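Local atomic coordinates of beta-galactoside alpha-2,6-sialyltransferase (PDB entry 2Z4T), a protein that probably transfers sialic acid from a CMP-linked donor to the 6-position of galactose in acceptors such as lactose. Residues 42-47 / 92-97; 167-172 / 178-183; 215-220 / 262-267. All coordinates share one frame; numbering follows the deposited sequence.

Interaction 1: residues 42-47 / 92-97; sequences LEPINQ and FDFNGV
Pro44 sets the CB-CG edge of its ring over one face of the Phe94 ring in the immunoglobulin-like beta-sandwich domain. Phe94 sits on strand 88-98, and Pro44 belongs to the loop that follows strand 39-42. With chi1 at 168°, Phe94 CG lies opposite its own amide nitrogen, and the ring reaches from the strand toward the loop. Pro44 CB makes a CH-pi contact over one face, 3.7 Å from the centroid of the Phe94 ring and 20° off the normal. Pro44 CG sits over the centre of the same face. The Ile45 side chain runs at about a right angle to that of Phe94, and its CD1 meets the ring obliquely. Its chi1 of -114° is not a staggered value, and the delta methyl is the part that arrives. No hydrogen bond joins the two segments; the contact is purely apolar.

Trp57 and Phe52 also meet the Phe94 ring, Phe52 edge-to-face, so Phe94 is part of an aromatic cluster. The carbonyl oxygen of Pro44 accepts a hydrogen bond from Asn28, which ties the loop to strand 26-35. At the Ile45 end, CD1 of Ile45 comes to 3.5 Å from CE2 of Phe94.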
loop_
_atom_site.group_PDB
_atom_site.type_symbol
_atom_site.label_atom_id
_atom_site.label_comp_id
_atom_site.label_asym_id
_atom_site.label_seq_id
_atom_site.Cartn_x
_atom_site.Cartn_y
_atom_site.Cartn_z
ATOM N N LEU A 42 1.599 29.599 -20.139
ATOM C CA LEU A 42 2.918 29.129 -20.570
ATOM C C LEU A 42 3.698 30.173 -21.326
ATOM O O LEU A 42 3.187 30.785 -22.262
ATOM C CB LEU A 42 2.788 27.906 -21.477
ATOM C CG LEU A 42 2.296 26.630 -20.807
ATOM C CD1 LEU A 42 1.960 25.591 -21.875
ATOM C CD2 LEU A 42 3.296 26.085 -19.753
ATOM N N GLU A 43 4.952 30.343 -20.930
ATOM C CA GLU A 43 5.883 31.212 -21.629
ATOM C C GLU A 43 6.410 30.448 -22.828
ATOM O O GLU A 43 6.811 29.306 -22.680
ATOM C CB GLU A 43 7.039 31.599 -20.699
ATOM C CG GLU A 43 6.628 32.471 -19.508
ATOM C CD GLU A 43 6.096 33.842 -19.937
ATOM O OE1 GLU A 43 5.139 34.330 -19.290
ATOM O OE2 GLU A 43 6.618 34.421 -20.927
ATOM N N PRO A 44 6.388 31.062 -24.022
ATOM C CA PRO A 44 6.834 30.368 -25.235
ATOM C C PRO A 44 8.356 30.230 -25.362
ATOM O O PRO A 44 8.836 29.323 -26.027
ATOM C CB PRO A 44 6.310 31.263 -26.350
ATOM C CG PRO A 44 6.234 32.609 -25.757
ATOM C CD PRO A 44 5.918 32.430 -24.309
ATOM N N ILE A 45 9.086 31.118 -24.700
ATOM C CA ILE A 45 10.509 31.354 -24.946
ATOM C C ILE A 45 11.288 31.273 -23.634
ATOM O O ILE A 45 10.716 31.494 -22.569
ATOM C CB ILE A 45 10.678 32.746 -25.652
ATOM C CG1 ILE A 45 11.208 32.576 -27.064
ATOM C CG2 ILE A 45 11.592 33.700 -24.904
ATOM C CD1 ILE A 45 10.166 32.189 -28.036
ATOM N N ASN A 46 12.579 30.942 -23.700
ATOM C CA ASN A 46 13.455 31.037 -22.506
ATOM C C ASN A 46 14.656 32.007 -22.582
ATOM O O ASN A 46 15.648 31.792 -21.889
ATOM C CB ASN A 46 13.921 29.642 -22.034
ATOM C CG ASN A 46 13.086 29.099 -20.862
ATOM O OD1 ASN A 46 13.111 29.639 -19.749
ATOM N ND2 ASN A 46 12.362 28.017 -21.110
ATOM N N GLN A 47 14.557 33.082 -23.377
ATOM C CA GLN A 47 15.715 33.973 -23.612
ATOM C C GLN A 47 15.757 35.254 -22.772
ATOM O O GLN A 47 16.703 36.057 -22.914
ATOM C CB GLN A 47 15.948 34.315 -25.100
ATOM C CG GLN A 47 15.513 33.279 -26.154
ATOM C CD GLN A 47 16.005 31.841 -25.925
ATOM O OE1 GLN A 47 15.362 30.892 -26.375
ATOM N NE2 GLN A 47 17.137 31.681 -25.237
ATOM N N PHE A 92 -0.872 24.568 -30.182
ATOM C CA PHE A 92 -0.747 26.021 -30.308
ATOM C C PHE A 92 0.650 26.361 -30.806
ATOM O O PHE A 92 1.655 25.890 -30.253
ATOM C CB PHE A 92 -1.045 26.703 -28.965
ATOM C CG PHE A 92 -2.410 26.387 -28.427
ATOM C CD1 PHE A 92 -2.596 25.321 -27.563
ATOM C CD2 PHE A 92 -3.520 27.118 -28.835
ATOM C CE1 PHE A 92 -3.867 24.997 -27.076
ATOM C CE2 PHE A 92 -4.803 26.801 -28.359
ATOM C CZ PHE A 92 -4.976 25.739 -27.480
ATOM N N ASP A 93 0.720 27.159 -31.861
ATOM C CA ASP A 93 2.006 27.549 -32.418
ATOM C C ASP A 93 2.272 29.013 -32.157
ATOM O O ASP A 93 1.506 29.863 -32.610
ATOM C CB ASP A 93 2.020 27.323 -33.932
ATOM C CG ASP A 93 1.853 25.865 -34.313
ATOM O OD1 ASP A 93 2.139 25.552 -35.491
ATOM O OD2 ASP A 93 1.427 25.053 -33.464
ATOM N N PHE A 94 3.360 29.309 -31.450
ATOM C CA PHE A 94 3.799 30.698 -31.232
ATOM C C PHE A 94 4.849 31.108 -32.258
ATOM O O PHE A 94 5.806 30.366 -32.493
ATOM C CB PHE A 94 4.368 30.860 -29.816
ATOM C CG PHE A 94 5.113 32.159 -29.586
ATOM C CD1 PHE A 94 4.440 33.300 -29.165
ATOM C CD2 PHE A 94 6.506 32.229 -29.747
ATOM C CE1 PHE A 94 5.138 34.504 -28.941
ATOM C CE2 PHE A 94 7.200 33.430 -29.523
ATOM C CZ PHE A 94 6.519 34.560 -29.121
ATOM N N ASN A 95 4.673 32.282 -32.860
ATOM C CA ASN A 95 5.733 32.906 -33.672
ATOM C C ASN A 95 6.043 34.302 -33.170
ATOM O O ASN A 95 5.131 35.072 -32.879
ATOM C CB ASN A 95 5.363 32.984 -35.156
ATOM C CG ASN A 95 5.542 31.659 -35.883
ATOM O OD1 ASN A 95 6.651 31.286 -36.260
ATOM N ND2 ASN A 95 4.432 30.938 -36.087
ATOM N N GLY A 96 7.326 34.636 -33.085
ATOM C CA GLY A 96 7.728 35.987 -32.724
ATOM C C GLY A 96 8.953 36.513 -33.442
ATOM O O GLY A 96 9.829 35.753 -33.880
ATOM N N VAL A 97 8.998 37.832 -33.581
ATOM C CA VAL A 97 10.194 38.513 -34.022
ATOM C C VAL A 97 10.624 39.475 -32.925
ATOM O O VAL A 97 9.876 40.370 -32.549
ATOM C CB VAL A 97 9.967 39.283 -35.322
ATOM C CG1 VAL A 97 11.299 39.894 -35.808
ATOM C CG2 VAL A 97 9.375 38.367 -36.376
#

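Interaction 2: residues 167-172 / 178-183; sequences TSFALI and ADLVQE
Phe169 carries its CG anti to the carbonyl carbon (chi1 -63°), and this sends the phenyl ring toward helix 178-190. Asp179 has chi1 near 67°, with CG between its backbone N and carbonyl carbon, and its carboxylate turns back toward the ring. The contact joins strand 166-168 and the chain just after it to the first turns of helix 178-190, a beta-alpha unit of the GT-B fold.

Leu180 lies over one face of the phenyl ring, displaced toward its rim. Its CA forms a CH-pi contact 4.0 Å from the centroid of the Phe169 ring. Leu180 CG packs nearer the root of the ring, 3.9 Å from CG of Phe169. The Asp179 carboxylate lies at the ring edge, with CG in the ring plane and the two planes 74° apart. Its OD2 is 3.5 Å from CD1 of Phe169. The Glu183 side chain runs at about a right angle to that of Phe169, and its CB is 3.7 Å from CZ of Phe169. Tyr148 of the neighbouring strand 146-151 meets the Phe169 ring edge-to-face and also touches Leu180 and Glu183.

No direct hydrogen bond crosses the contact. Two waters carry the polar link instead, one for each carboxylate oxygen of Asp179. One accepts from Ala170 N and donates to OD2 of Asp179. The other donates to Ala170 O over 2.7 Å and to OD1 of Asp179 over 2.8 Å.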
loop_
_atom_site.group_PDB
_atom_site.type_symbol
_atom_site.label_atom_id
_atom_site.label_comp_id
_atom_site.label_asym_id
_atom_site.label_seq_id
_atom_site.Cartn_x
_atom_site.Cartn_y
_atom_site.Cartn_z
ATOM N N THR A 167 -3.432 14.279 -0.534
ATOM C CA THR A 167 -4.089 14.885 0.618
ATOM C C THR A 167 -4.380 13.743 1.585
ATOM O O THR A 167 -4.806 12.669 1.160
ATOM C CB THR A 167 -5.421 15.548 0.241
ATOM O OG1 THR A 167 -5.247 16.351 -0.930
ATOM C CG2 THR A 167 -5.936 16.400 1.382
ATOM N N SER A 168 -4.171 13.987 2.876
ATOM C CA SER A 168 -4.278 12.966 3.907
ATOM C C SER A 168 -5.517 13.164 4.779
ATOM O O SER A 168 -5.924 14.295 5.034
ATOM C CB SER A 168 -3.038 13.033 4.800
ATOM O OG SER A 168 -3.063 11.996 5.764
ATOM N N PHE A 169 -6.090 12.071 5.274
ATOM C CA PHE A 169 -7.297 12.138 6.126
ATOM C C PHE A 169 -7.162 11.197 7.316
ATOM O O PHE A 169 -6.640 10.101 7.185
ATOM C CB PHE A 169 -8.554 11.769 5.327
ATOM C CG PHE A 169 -8.855 12.712 4.200
ATOM C CD1 PHE A 169 -9.843 13.689 4.347
ATOM C CD2 PHE A 169 -8.143 12.632 2.992
ATOM C CE1 PHE A 169 -10.135 14.579 3.311
ATOM C CE2 PHE A 169 -8.408 13.510 1.947
ATOM C CZ PHE A 169 -9.422 14.493 2.101
ATOM N N ALA A 170 -7.625 11.629 8.481
ATOM C CA ALA A 170 -7.480 10.818 9.684
ATOM C C ALA A 170 -8.552 9.717 9.753
ATOM O O ALA A 170 -9.742 10.007 9.732
ATOM C CB ALA A 170 -7.527 11.716 10.930
ATOM N N LEU A 171 -8.126 8.466 9.845
ATOM C CA LEU A 171 -9.039 7.343 10.054
ATOM C C LEU A 171 -9.892 7.500 11.323
ATOM O O LEU A 171 -9.384 7.881 12.372
ATOM C CB LEU A 171 -8.232 6.042 10.147
ATOM C CG LEU A 171 -7.534 5.622 8.867
ATOM C CD1 LEU A 171 -6.444 4.664 9.204
ATOM C CD2 LEU A 171 -8.534 5.008 7.879
ATOM N N ILE A 172 -11.184 7.216 11.225
ATOM C CA ILE A 172 -12.036 7.118 12.402
ATOM C C ILE A 172 -12.397 5.646 12.561
ATOM O O ILE A 172 -12.879 5.012 11.606
ATOM C CB ILE A 172 -13.336 7.942 12.266
ATOM C CG1 ILE A 172 -13.054 9.381 11.788
ATOM C CG2 ILE A 172 -14.145 7.898 13.571
ATOM C CD1 ILE A 172 -12.491 10.345 12.839
ATOM N N ALA A 178 -15.642 10.351 7.431
ATOM C CA ALA A 178 -16.655 11.168 6.765
ATOM C C ALA A 178 -16.021 12.268 5.929
ATOM O O ALA A 178 -16.483 12.550 4.822
ATOM C CB ALA A 178 -17.649 11.775 7.795
ATOM N N ASP A 179 -14.969 12.898 6.446
ATOM C CA ASP A 179 -14.384 14.016 5.713
ATOM C C ASP A 179 -13.692 13.568 4.420
ATOM O O ASP A 179 -13.612 14.331 3.476
ATOM C CB ASP A 179 -13.522 14.959 6.599
ATOM C CG ASP A 179 -12.239 14.301 7.131
ATOM O OD1 ASP A 179 -12.219 13.085 7.420
ATOM O OD2 ASP A 179 -11.230 15.022 7.278
ATOM N N LEU A 180 -13.242 12.326 4.353
ATOM C CA LEU A 180 -12.694 11.787 3.100
ATOM C C LEU A 180 -13.821 11.614 2.089
ATOM O O LEU A 180 -13.673 11.973 0.914
ATOM C CB LEU A 180 -12.037 10.430 3.338
ATOM C CG LEU A 180 -10.920 9.908 2.440
ATOM C CD1 LEU A 180 -10.767 8.395 2.608
ATOM C CD2 LEU A 180 -11.046 10.279 0.994
ATOM N N VAL A 181 -14.940 11.057 2.557
ATOM C CA VAL A 181 -16.114 10.842 1.705
ATOM C C VAL A 181 -16.589 12.190 1.145
ATOM O O VAL A 181 -16.736 12.330 -0.080
ATOM C CB VAL A 181 -17.262 10.089 2.437
ATOM C CG1 VAL A 181 -18.536 10.090 1.595
ATOM C CG2 VAL A 181 -16.854 8.661 2.781
ATOM N N GLN A 182 -16.785 13.180 2.026
ATOM C CA GLN A 182 -17.185 14.536 1.625
ATOM C C GLN A 182 -16.250 15.126 0.566
ATOM O O GLN A 182 -16.686 15.741 -0.408
ATOM C CB GLN A 182 -17.227 15.452 2.852
ATOM C CG GLN A 182 -18.382 15.160 3.798
ATOM C CD GLN A 182 -18.131 15.616 5.229
ATOM O OE1 GLN A 182 -18.782 15.133 6.155
ATOM N NE2 GLN A 182 -17.185 16.538 5.419
ATOM N N GLU A 183 -14.946 14.948 0.771
ATOM C CA GLU A 183 -14.000 15.484 -0.197
ATOM C C GLU A 183 -14.150 14.810 -1.565
ATOM O O GLU A 183 -14.086 15.479 -2.604
ATOM C CB GLU A 183 -12.563 15.418 0.309
ATOM C CG GLU A 183 -11.573 16.208 -0.550
ATOM C CD GLU A 183 -12.030 17.671 -0.802
ATOM O OE1 GLU A 183 -12.370 18.374 0.190
ATOM O OE2 GLU A 183 -12.051 18.094 -1.995
HETATM O O HOH W 1 -8.659 14.506 8.321
HETATM O O HOH W 2 -11.101 12.335 9.865
#

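Interaction 3: residues 215-220 / 262-267; sequences ELNSFN and DVINGI
Asn217 has the most surface buried here, and it reaches from the chain following helix 205-216 to the last turn of helix 249-265. Its chi1 is -165°, which sets CG beside its own carbonyl carbon and carries the amide across to the other helix. There Asn217 ND2 donates to OD1 of Asn265 over 3.1 Å. The bond is weak, with an angle of 128° at the hydrogen. The two amide planes are turned 59° from each other.

Ile264 is the second largest contributor. Its CG2 methyl meets the Asn217 side chain, which it crosses at about a right angle, 4.1 Å from both Asn217 CB and Asn217 OD1. The rest of Ile264 leads away from Asn217, and its side chain also touches Leu213 of helix 205-216. These are two helices of the GT-B fold. Helix 249-265 closes in a Schellman motif at Gly266, which has positive phi. Segment 215-220 makes a type I beta turn from Leu216 to Phe219.

Asn265 starts out pointing away from Asn217. Its CG stands beside the backbone N and opposite the carbonyl carbon, and from there OD1 comes round to the bond with ND2 of Asn217.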
loop_
_atom_site.group_PDB
_atom_site.type_symbol
_atom_site.label_atom_id
_atom_site.label_comp_id
_atom_site.label_asym_id
_atom_site.label_seq_id
_atom_site.Cartn_x
_atom_site.Cartn_y
_atom_site.Cartn_z
ATOM N N GLU A 215 -22.147 7.096 -2.211
ATOM C CA GLU A 215 -22.221 8.490 -2.646
ATOM C C GLU A 215 -22.004 8.584 -4.140
ATOM O O GLU A 215 -22.841 9.125 -4.857
ATOM C CB GLU A 215 -21.188 9.355 -1.927
ATOM C CG GLU A 215 -21.422 9.502 -0.448
ATOM C CD GLU A 215 -22.811 9.999 -0.122
ATOM O OE1 GLU A 215 -23.236 11.023 -0.707
ATOM O OE2 GLU A 215 -23.482 9.352 0.719
ATOM N N LEU A 216 -20.889 8.038 -4.597
ATOM C CA LEU A 216 -20.508 8.027 -6.008
ATOM C C LEU A 216 -21.526 7.357 -6.940
ATOM O O LEU A 216 -21.648 7.730 -8.113
ATOM C CB LEU A 216 -19.142 7.350 -6.171
ATOM C CG LEU A 216 -17.964 8.153 -5.624
ATOM C CD1 LEU A 216 -16.626 7.526 -6.006
ATOM C CD2 LEU A 216 -18.048 9.595 -6.136
ATOM N N ASN A 217 -22.235 6.358 -6.420
ATOM C CA ASN A 217 -23.228 5.632 -7.189
ATOM C C ASN A 217 -24.240 6.522 -7.918
ATOM O O ASN A 217 -24.649 6.198 -9.030
ATOM C CB ASN A 217 -23.976 4.630 -6.307
ATOM C CG ASN A 217 -24.757 3.617 -7.127
ATOM O OD1 ASN A 217 -24.170 2.808 -7.865
ATOM N ND2 ASN A 217 -26.089 3.674 -7.029
ATOM N N SER A 218 -24.645 7.628 -7.302
ATOM C CA SER A 218 -25.625 8.515 -7.923
ATOM C C SER A 218 -25.018 9.521 -8.915
ATOM O O SER A 218 -25.755 10.283 -9.561
ATOM C CB SER A 218 -26.465 9.234 -6.851
ATOM O OG SER A 218 -25.623 9.913 -5.928
ATOM N N PHE A 219 -23.691 9.519 -9.045
ATOM C CA PHE A 219 -22.982 10.460 -9.931
ATOM C C PHE A 219 -22.605 9.884 -11.303
ATOM O O PHE A 219 -21.626 9.149 -11.423
ATOM C CB PHE A 219 -21.713 10.955 -9.249
ATOM C CG PHE A 219 -21.960 11.960 -8.204
ATOM C CD1 PHE A 219 -22.005 11.584 -6.866
ATOM C CD2 PHE A 219 -22.160 13.288 -8.545
ATOM C CE1 PHE A 219 -22.235 12.520 -5.864
ATOM C CE2 PHE A 219 -22.396 14.238 -7.546
ATOM C CZ PHE A 219 -22.433 13.845 -6.198
ATOM N N ASN A 220 -23.344 10.261 -12.339
ATOM C CA ASN A 220 -23.161 9.651 -13.659
ATOM C C ASN A 220 -21.906 10.077 -14.384
ATOM O O ASN A 220 -21.473 9.428 -15.334
ATOM C CB ASN A 220 -24.393 9.878 -14.536
ATOM C CG ASN A 220 -25.525 8.944 -14.174
ATOM O OD1 ASN A 220 -25.294 7.850 -13.644
ATOM N ND2 ASN A 220 -26.753 9.364 -14.448
ATOM N N ASP A 262 -27.193 -3.974 -3.119
ATOM C CA ASP A 262 -28.311 -3.286 -2.481
ATOM C C ASP A 262 -27.885 -2.252 -1.453
ATOM O O ASP A 262 -28.555 -1.220 -1.293
ATOM C CB ASP A 262 -29.270 -4.290 -1.830
ATOM C CG ASP A 262 -30.058 -5.089 -2.848
ATOM O OD1 ASP A 262 -30.121 -4.677 -4.033
ATOM O OD2 ASP A 262 -30.598 -6.143 -2.462
ATOM N N VAL A 263 -26.797 -2.543 -0.744
ATOM C CA VAL A 263 -26.253 -1.619 0.242
ATOM C C VAL A 263 -25.736 -0.355 -0.472
ATOM O O VAL A 263 -26.102 0.763 -0.108
ATOM C CB VAL A 263 -25.158 -2.303 1.112
ATOM C CG1 VAL A 263 -24.324 -1.280 1.848
ATOM C CG2 VAL A 263 -25.778 -3.286 2.097
ATOM N N ILE A 264 -24.920 -0.548 -1.506
ATOM C CA ILE A 264 -24.414 0.563 -2.325
ATOM C C ILE A 264 -25.544 1.370 -3.017
ATOM O O ILE A 264 -25.501 2.603 -3.050
ATOM C CB ILE A 264 -23.348 0.077 -3.334
ATOM C CG1 ILE A 264 -22.080 -0.373 -2.585
ATOM C CG2 ILE A 264 -23.012 1.180 -4.338
ATOM C CD1 ILE A 264 -21.093 -1.231 -3.393
ATOM N N ASN A 265 -26.553 0.677 -3.549
ATOM C CA ASN A 265 -27.752 1.335 -4.096
ATOM C C ASN A 265 -28.626 2.040 -3.058
ATOM O O ASN A 265 -29.492 2.825 -3.409
ATOM C CB ASN A 265 -28.627 0.329 -4.859
ATOM C CG ASN A 265 -28.120 0.061 -6.253
ATOM O OD1 ASN A 265 -27.531 0.933 -6.886
ATOM N ND2 ASN A 265 -28.347 -1.152 -6.744
ATOM N N GLY A 266 -28.417 1.724 -1.789
ATOM C CA GLY A 266 -29.193 2.315 -0.719
ATOM C C GLY A 266 -30.504 1.603 -0.479
ATOM O O GLY A 266 -31.266 2.006 0.401
ATOM N N ILE A 267 -30.770 0.556 -1.261
ATOM C CA ILE A 267 -32.005 -0.230 -1.142
ATOM C C ILE A 267 -32.053 -0.997 0.177
ATOM O O ILE A 267 -33.112 -1.162 0.764
ATOM C CB ILE A 267 -32.188 -1.237 -2.316
ATOM C CG1 ILE A 267 -32.397 -0.499 -3.649
ATOM C CG2 ILE A 267 -33.349 -2.215 -2.023
ATOM C CD1 ILE A 267 -32.542 -1.417 -4.894
#

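In the fold
Interaction 1 stands apart in the beta-sandwich domain, with its centre about 42 Å from that of interaction 2 and about 48 Å from that of interaction 3. Interactions 1 and 2 nevertheless reach the same mixed sheet, through the long strand 103-122. Interactions 2 and 3 are neighbours, with centres about 19 Å apart. They touch where Val181 CG1 packs 3.6 Å from CG of Glu215, joining helix 178-190 to helix 205-216. Interaction 2 lies nearest the active site: the Phe169 side chain is about 12 Å from a bound magnesium ion. Leu171 in the same segment touches His123 of the glycan pocket. Interactions 1 and 3 lie away from the known sites.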